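Local coordinates for Lmo0131 protein (Listeria monocytogenes, PDB 4Q6J) that is of unknown function but folds as an EAL domain, a TIM-barrel relative, and may act as a cyclic-di-GMP phosphodiesterase, at residues E10-D13 and A14-N18; E243-K246 and Q247-I251. One frame throughout, in Å; residues are numbered along the deposited sequence. Where two conformers were deposited one is given.

Contact 1 (10-13 with 14-18) covers the last turns of helix 8-16 and the residues just after it, near the start of the chain; contact 2 (243-246 with 247-251) does the same for helix 242-248, at the C-terminus. Their centres lie about 29 Å apart and their nearest atoms about 17 Å, so they do not touch. Both pack on strand 35-45 of the EAL barrel sheet, contact 1 through A14 and I15, contact 2 through I245 and Y249; contact 2 also reaches its antiparallel neighbour, strand 20-29. The two helices thus bracket the chain and meet strand 35-45 at separate places. Helix 8-16 ends in a Schellman motif at N18, whereas Y249 leaves helical phi/psi after helix 242-248.

Contact 1 (E10-D13 and A14-N18); sequences EIWD and AIRRN
D13 and R17, one helical turn apart, form a salt bridge in the D13 conformer described, one of two modelled: OD2 of D13 lies 2.7 Å from NH2 of R17. As a hydrogen bond it is weak, the N-H...O angle being 119°. The guanidinium does not meet the carboxylate squarely; their planes are 51° apart, and CB of D13 sits over one face of the R17 group, offset toward its rim. Two torsions bring this about. D13 throws CG opposite its own backbone N (chi1 -154°), while R17 puts CG opposite its carbonyl carbon and runs extended to NE, so that the chain passes back along the preceding turn, with CG of R17 3.1 Å from O of D13.

On the buried side, I11 and I15 repeat the same spacing without charge. CG2 of I11 meets CD1 of I15 at 4.0 Å, and I15 continues onto L44, D59 and I60. W12 is buried too, but R16, which slants across it, is exposed: NH2 of R16 comes 4.1 Å from CE3 of the indole, the two planes steeply inclined, and L184 of the second subunit packs on both residues. E10 turns away, its OE2 hydrogen-bonded to T46 and T48.

Beneath these pairs run ordinary i to i+4 bonds, from A14 N to E10 O through R17 N to D13 O. With positive phi at N18 and two bonds back into the last turn, one of them the weak N18 N to I15 O at 3.2 Å, the helix ends in a Schellman motif, leading into strand 20-29 of the EAL barrel.

Contact 2 (E243-K246 and Q247-I251); sequences EEIK and QKYSI
The carbonyl oxygen of I245 takes two backbone donors from the residues that follow. N of Y249 reaches I245 O at 2.7 Å and approaches nearly end-on, with a C=O...N angle of 172°. N of K248 also binds I245 O, at 2.9 Å, but from above the carbonyl plane, off the lone pairs. That second N-H is shared, since K248 N makes a weak bond to E244 O at 3.1 Å as well. Two residues before I245, E243 O is satisfied by Q247 N at 3.2 Å.

This sharing of donors and acceptors comes at the last turn of helix 242-248, which lies against strands 20-29 and 35-45 of the EAL barrel. There I245 packs on P26 and F38, and Y249 on P26 and I35. CG2 of I245 also meets CD2 of the Y249 ring at 4.0 Å; Y249 holds its ring opposite its own carbonyl carbon (chi1 -60°), which carries it back toward I245. Y249 itself has left helical phi/psi.

Among the residues up to I251 no backbone N-H is bonded to K246 O; a water at 2.8 Å from K246 O donates to it instead, and weakly to O of Q247. K246 NZ, at the end of an extended chain, is bound by OE1 of Q83. K248 NZ and the Y249 hydroxyl are joined by a weak bond, NZ to OH 3.4 Å.

The extended Q247 side chain crosses E243 at a slant, in the E243 conformer described, one of two modelled: NE2 of Q247 lies 3.7 Å from CG of E243, a packing contact, with amide and carboxylate planes 85° apart.

Contact 1 (E10-D13 and A14-N18)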
ATOM      1  N   GLU B  10      -9.226  27.726   6.713  1.00 19.23           N
ATOM      2  CA  GLU B  10     -10.681  27.730   6.645  1.00 19.97           C
ATOM      3  C   GLU B  10     -11.263  26.314   6.793  1.00 21.70           C
ATOM      4  O   GLU B  10     -12.269  26.105   7.468  1.00 27.89           O
ATOM      5  CB  GLU B  10     -11.114  28.361   5.338  1.00 22.59           C
ATOM      6  CG  GLU B  10     -12.566  28.189   5.034  1.00 32.09           C
ATOM      7  CD  GLU B  10     -12.992  28.979   3.807  1.00 39.23           C
ATOM      8  OE1 GLU B  10     -12.206  29.842   3.329  1.00 35.23           O
ATOM      9  OE2 GLU B  10     -14.123  28.729   3.323  1.00 28.85           O
ATOM     10  N   ILE B  11     -10.601  25.343   6.174  1.00 19.02           N
ATOM     11  CA  ILE B  11     -10.930  23.922   6.370  1.00 22.62           C
ATOM     12  C   ILE B  11     -10.837  23.458   7.832  1.00 24.63           C
ATOM     13  O   ILE B  11     -11.820  22.988   8.387  1.00 23.67           O
ATOM     14  CB  ILE B  11     -10.085  23.004   5.435  1.00 20.91           C
ATOM     15  CG1 ILE B  11     -10.572  23.166   3.989  1.00 22.95           C
ATOM     16  CG2 ILE B  11     -10.143  21.551   5.883  1.00 16.04           C
ATOM     17  CD1 ILE B  11      -9.779  22.445   2.968  1.00 25.64           C
ATOM     18  N   TRP B  12      -9.678  23.656   8.440  1.00 22.34           N
ATOM     19  CA  TRP B  12      -9.400  23.204   9.790  1.00 21.42           C
ATOM     20  C   TRP B  12     -10.371  23.858  10.762  1.00 17.42           C
ATOM     21  O   TRP B  12     -10.794  23.238  11.705  1.00 23.12           O
ATOM     22  CB  TRP B  12      -7.925  23.467  10.158  1.00 24.27           C
ATOM     23  CG  TRP B  12      -6.993  22.464   9.555  1.00 25.12           C
ATOM     24  CD1 TRP B  12      -7.122  21.871   8.357  1.00 23.91           C
ATOM     25  CD2 TRP B  12      -5.793  21.926  10.139  1.00 35.58           C
ATOM     26  NE1 TRP B  12      -6.102  20.996   8.143  1.00 22.45           N
ATOM     27  CE2 TRP B  12      -5.269  21.006   9.224  1.00 29.01           C
ATOM     28  CE3 TRP B  12      -5.123  22.128  11.348  1.00 39.31           C
ATOM     29  CZ2 TRP B  12      -4.099  20.301   9.465  1.00 25.00           C
ATOM     30  CZ3 TRP B  12      -3.964  21.424  11.580  1.00 40.41           C
ATOM     31  CH2 TRP B  12      -3.470  20.514  10.649  1.00 27.14           C
ATOM     32  N   ASP B  13     -10.781  25.110  10.589  0.51 19.16           N
ATOM     33  CA  ASP B  13     -11.732  25.718  11.507  0.51 20.80           C
ATOM     34  C   ASP B  13     -13.128  25.118  11.349  0.51 24.06           C
ATOM     35  O   ASP B  13     -13.874  25.024  12.320  0.51 25.14           O
ATOM     36  CB  ASP B  13     -11.766  27.233  11.367  0.51 23.27           C
ATOM     37  CG  ASP B  13     -12.210  27.917  12.649  0.51 28.09           C
ATOM     38  OD1 ASP B  13     -12.307  27.229  13.694  0.51 29.05           O
ATOM     39  OD2 ASP B  13     -12.447  29.144  12.618  0.51 32.31           O
ATOM     40  N   ALA B  14     -13.479  24.692  10.140  1.00 17.46           N
ATOM     41  CA  ALA B  14     -14.772  24.044   9.942  1.00 19.20           C
ATOM     42  C   ALA B  14     -14.811  22.676  10.642  1.00 15.00           C
ATOM     43  O   ALA B  14     -15.766  22.309  11.278  1.00 19.27           O
ATOM     44  CB  ALA B  14     -15.074  23.919   8.481  1.00 18.08           C
ATOM     45  N   ILE B  15     -13.739  21.925  10.525  1.00 16.84           N
ATOM     46  CA  ILE B  15     -13.607  20.665  11.230  1.00 16.41           C
ATOM     47  C   ILE B  15     -13.693  20.828  12.769  1.00 22.25           C
ATOM     48  O   ILE B  15     -14.238  19.978  13.473  1.00 19.64           O
ATOM     49  CB  ILE B  15     -12.283  20.038  10.850  1.00 14.14           C
ATOM     50  CG1 ILE B  15     -12.367  19.444   9.461  1.00 15.76           C
ATOM     51  CG2 ILE B  15     -11.913  18.983  11.802  1.00 23.60           C
ATOM     52  CD1 ILE B  15     -11.048  19.138   8.919  1.00 16.41           C
ATOM     53  N   ARG B  16     -13.158  21.925  13.291  1.00 27.95           N
ATOM     54  CA  ARG B  16     -13.251  22.227  14.728  1.00 22.52           C
ATOM     55  C   ARG B  16     -14.658  22.638  15.172  1.00 26.23           C
ATOM     56  O   ARG B  16     -15.088  22.307  16.277  1.00 30.84           O
ATOM     57  CB  ARG B  16     -12.241  23.305  15.122  1.00 22.59           C
ATOM     58  CG  ARG B  16     -10.814  22.809  15.051  1.00 38.79           C
ATOM     59  CD  ARG B  16      -9.938  23.420  16.121  1.00 42.17           C
ATOM     60  NE  ARG B  16      -8.543  23.022  15.965  1.00 37.31           N
ATOM     61  CZ  ARG B  16      -7.695  23.635  15.156  1.00 35.73           C
ATOM     62  NH1 ARG B  16      -8.109  24.658  14.424  1.00 48.81           N
ATOM     63  NH2 ARG B  16      -6.442  23.229  15.072  1.00 30.74           N
ATOM     64  N   ARG B  17     -15.367  23.360  14.307  1.00 27.51           N
ATOM     65  CA  ARG B  17     -16.776  23.646  14.530  1.00 24.29           C
ATOM     66  C   ARG B  17     -17.663  22.393  14.394  1.00 26.95           C
ATOM     67  O   ARG B  17     -18.867  22.477  14.607  1.00 29.30           O
ATOM     68  CB  ARG B  17     -17.274  24.718  13.560  1.00 27.24           C
ATOM     69  CG  ARG B  17     -16.512  26.036  13.599  1.00 39.10           C
ATOM     70  CD  ARG B  17     -16.763  26.846  12.311  1.00 47.52           C
ATOM     71  NE  ARG B  17     -15.777  27.903  12.044  1.00 57.80           N
ATOM     72  CZ  ARG B  17     -15.243  28.151  10.845  1.00 49.91           C
ATOM     73  NH1 ARG B  17     -15.590  27.411   9.794  1.00 34.64           N
ATOM     74  NH2 ARG B  17     -14.362  29.136  10.691  1.00 44.01           N
ATOM     75  N   ASN B  18     -17.073  21.243  14.055  1.00 23.87           N
ATOM     76  CA  ASN B  18     -17.836  20.030  13.725  1.00 25.14           C
ATOM     77  C   ASN B  18     -18.914  20.354  12.716  1.00 23.74           C
ATOM     78  O   ASN B  18     -20.080  19.955  12.833  1.00 21.43           O
ATOM     79  CB  ASN B  18     -18.444  19.369  14.961  1.00 25.23           C
ATOM     80  CG  ASN B  18     -17.586  18.235  15.488  1.00 39.44           C
ATOM     81  OD1 ASN B  18     -17.060  17.432  14.715  1.00 52.21           O
ATOM     82  ND2 ASN B  18     -17.425  18.173  16.806  1.00 42.25           N
TER

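Contact 2 (E243-K246 and Q247-I251)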
ATOM      1  N   GLU B 243     -33.312  18.018   2.008  0.57 13.36           N
ATOM      2  CA  GLU B 243     -34.242  19.051   1.568  0.57 15.14           C
ATOM      3  C   GLU B 243     -34.486  19.007   0.066  0.57 16.94           C
ATOM      4  O   GLU B 243     -35.626  19.005  -0.381  0.57 17.21           O
ATOM      5  CB  GLU B 243     -33.701  20.428   1.960  0.57 22.28           C
ATOM      6  CG  GLU B 243     -34.115  21.564   1.041  0.57 34.54           C
ATOM      7  CD  GLU B 243     -32.938  22.441   0.610  0.57 33.98           C
ATOM      8  OE1 GLU B 243     -31.776  22.078   0.924  0.57 32.27           O
ATOM      9  OE2 GLU B 243     -33.184  23.487  -0.047  0.57 25.19           O
ATOM     10  N   GLU B 244     -33.409  18.963  -0.706  1.00 18.06           N
ATOM     11  CA  GLU B 244     -33.495  18.959  -2.160  1.00 15.80           C
ATOM     12  C   GLU B 244     -33.933  17.601  -2.752  1.00 15.78           C
ATOM     13  O   GLU B 244     -34.536  17.530  -3.836  1.00 16.28           O
ATOM     14  CB  GLU B 244     -32.181  19.430  -2.738  1.00 19.85           C
ATOM     15  CG  GLU B 244     -31.714  20.719  -2.119  1.00 28.03           C
ATOM     16  CD  GLU B 244     -30.347  21.166  -2.642  1.00 49.35           C
ATOM     17  OE1 GLU B 244     -29.919  20.688  -3.711  1.00 47.58           O
ATOM     18  OE2 GLU B 244     -29.689  21.998  -1.978  1.00 60.25           O
ATOM     19  N   ILE B 245     -33.643  16.522  -2.038  1.00 14.58           N
ATOM     20  CA  ILE B 245     -34.247  15.247  -2.404  1.00 15.21           C
ATOM     21  C   ILE B 245     -35.769  15.353  -2.356  1.00 14.19           C
ATOM     22  O   ILE B 245     -36.439  15.070  -3.316  1.00 21.92           O
ATOM     23  CB  ILE B 245     -33.854  14.106  -1.460  1.00 15.79           C
ATOM     24  CG1 ILE B 245     -32.373  13.727  -1.612  1.00 20.27           C
ATOM     25  CG2 ILE B 245     -34.742  12.906  -1.723  1.00 16.59           C
ATOM     26  CD1 ILE B 245     -32.035  13.081  -2.926  1.00 18.36           C
ATOM     27  N   LYS B 246     -36.308  15.777  -1.229  1.00 14.78           N
ATOM     28  CA  LYS B 246     -37.747  15.789  -1.056  1.00 18.78           C
ATOM     29  C   LYS B 246     -38.447  16.741  -2.026  1.00 20.09           C
ATOM     30  O   LYS B 246     -39.607  16.509  -2.410  1.00 25.01           O
ATOM     31  CB  LYS B 246     -38.102  16.116   0.388  1.00 23.47           C
ATOM     32  CG  LYS B 246     -38.001  14.927   1.313  1.00 23.70           C
ATOM     33  CD  LYS B 246     -38.175  15.327   2.774  1.00 18.36           C
ATOM     34  CE  LYS B 246     -38.065  14.128   3.716  1.00 23.67           C
ATOM     35  NZ  LYS B 246     -38.145  14.538   5.157  1.00 19.81           N
ATOM     36  N   GLN B 247     -37.738  17.796  -2.432  1.00 19.60           N
ATOM     37  CA  GLN B 247     -38.276  18.744  -3.424  1.00 18.67           C
ATOM     38  C   GLN B 247     -38.267  18.127  -4.809  1.00 13.41           C
ATOM     39  O   GLN B 247     -39.092  18.454  -5.641  1.00 20.32           O
ATOM     40  CB  GLN B 247     -37.527  20.077  -3.389  1.00 19.36           C
ATOM     41  CG  GLN B 247     -37.814  20.807  -2.088  1.00 23.01           C
ATOM     42  CD  GLN B 247     -36.895  21.966  -1.767  1.00 38.62           C
ATOM     43  OE1 GLN B 247     -35.944  22.255  -2.490  1.00 40.87           O
ATOM     44  NE2 GLN B 247     -37.184  22.641  -0.657  1.00 43.37           N
ATOM     45  N   LYS B 248     -37.354  17.186  -5.029  1.00 18.44           N
ATOM     46  CA  LYS B 248     -37.233  16.518  -6.321  1.00 14.45           C
ATOM     47  C   LYS B 248     -38.146  15.320  -6.420  1.00 16.06           C
ATOM     48  O   LYS B 248     -38.730  15.057  -7.467  1.00 19.52           O
ATOM     49  CB  LYS B 248     -35.775  16.102  -6.595  1.00 24.16           C
ATOM     50  CG  LYS B 248     -35.497  15.912  -8.081  1.00 28.48           C
ATOM     51  CD  LYS B 248     -34.181  15.219  -8.411  1.00 20.96           C
ATOM     52  CE  LYS B 248     -34.140  14.907  -9.897  1.00 22.96           C
ATOM     53  NZ  LYS B 248     -33.035  13.995 -10.283  1.00 35.84           N
ATOM     54  N   TYR B 249     -38.253  14.601  -5.311  1.00 26.48           N
ATOM     55  CA  TYR B 249     -39.023  13.372  -5.211  1.00 17.98           C
ATOM     56  C   TYR B 249     -40.005  13.539  -4.084  1.00 22.11           C
ATOM     57  O   TYR B 249     -39.659  13.347  -2.918  1.00 32.33           O
ATOM     58  CB  TYR B 249     -38.113  12.208  -4.854  1.00 18.42           C
ATOM     59  CG  TYR B 249     -37.015  11.965  -5.856  1.00 19.49           C
ATOM     60  CD1 TYR B 249     -37.293  11.401  -7.086  1.00 19.12           C
ATOM     61  CD2 TYR B 249     -35.702  12.290  -5.563  1.00 16.89           C
ATOM     62  CE1 TYR B 249     -36.291  11.174  -7.999  1.00 18.62           C
ATOM     63  CE2 TYR B 249     -34.701  12.058  -6.462  1.00 19.42           C
ATOM     64  CZ  TYR B 249     -35.001  11.500  -7.682  1.00 18.94           C
ATOM     65  OH  TYR B 249     -33.993  11.264  -8.582  1.00 20.13           O
ATOM     66  N   SER B 250     -41.234  13.899  -4.431  1.00 28.91           N
ATOM     67  CA  SER B 250     -42.260  14.149  -3.434  1.00 33.60           C
ATOM     68  C   SER B 250     -42.656  12.869  -2.713  1.00 31.17           C
ATOM     69  O   SER B 250     -43.342  12.931  -1.696  1.00 21.93           O
ATOM     70  CB  SER B 250     -43.484  14.761  -4.100  1.00 36.53           C
ATOM     71  OG  SER B 250     -43.912  13.939  -5.165  1.00 33.65           O
ATOM     72  N   ILE B 251     -42.230  11.725  -3.266  1.00 29.20           N
ATOM     73  CA  ILE B 251     -42.402  10.403  -2.667  1.00 26.16           C
ATOM     74  C   ILE B 251     -41.753  10.337  -1.290  1.00 26.75           C
ATOM     75  O   ILE B 251     -42.249   9.662  -0.390  1.00 37.17           O
ATOM     76  CB  ILE B 251     -41.804   9.270  -3.575  1.00 30.68           C
ATOM     77  CG1 ILE B 251     -41.909   7.894  -2.912  1.00 32.99           C
ATOM     78  CG2 ILE B 251     -40.332   9.521  -3.895  1.00 32.21           C
ATOM     79  CD1 ILE B 251     -43.288   7.519  -2.463  1.00 32.28           C
TER
HETATM   80  O   HOH W   1     -41.803  17.249  -3.975  1.00 19.93           O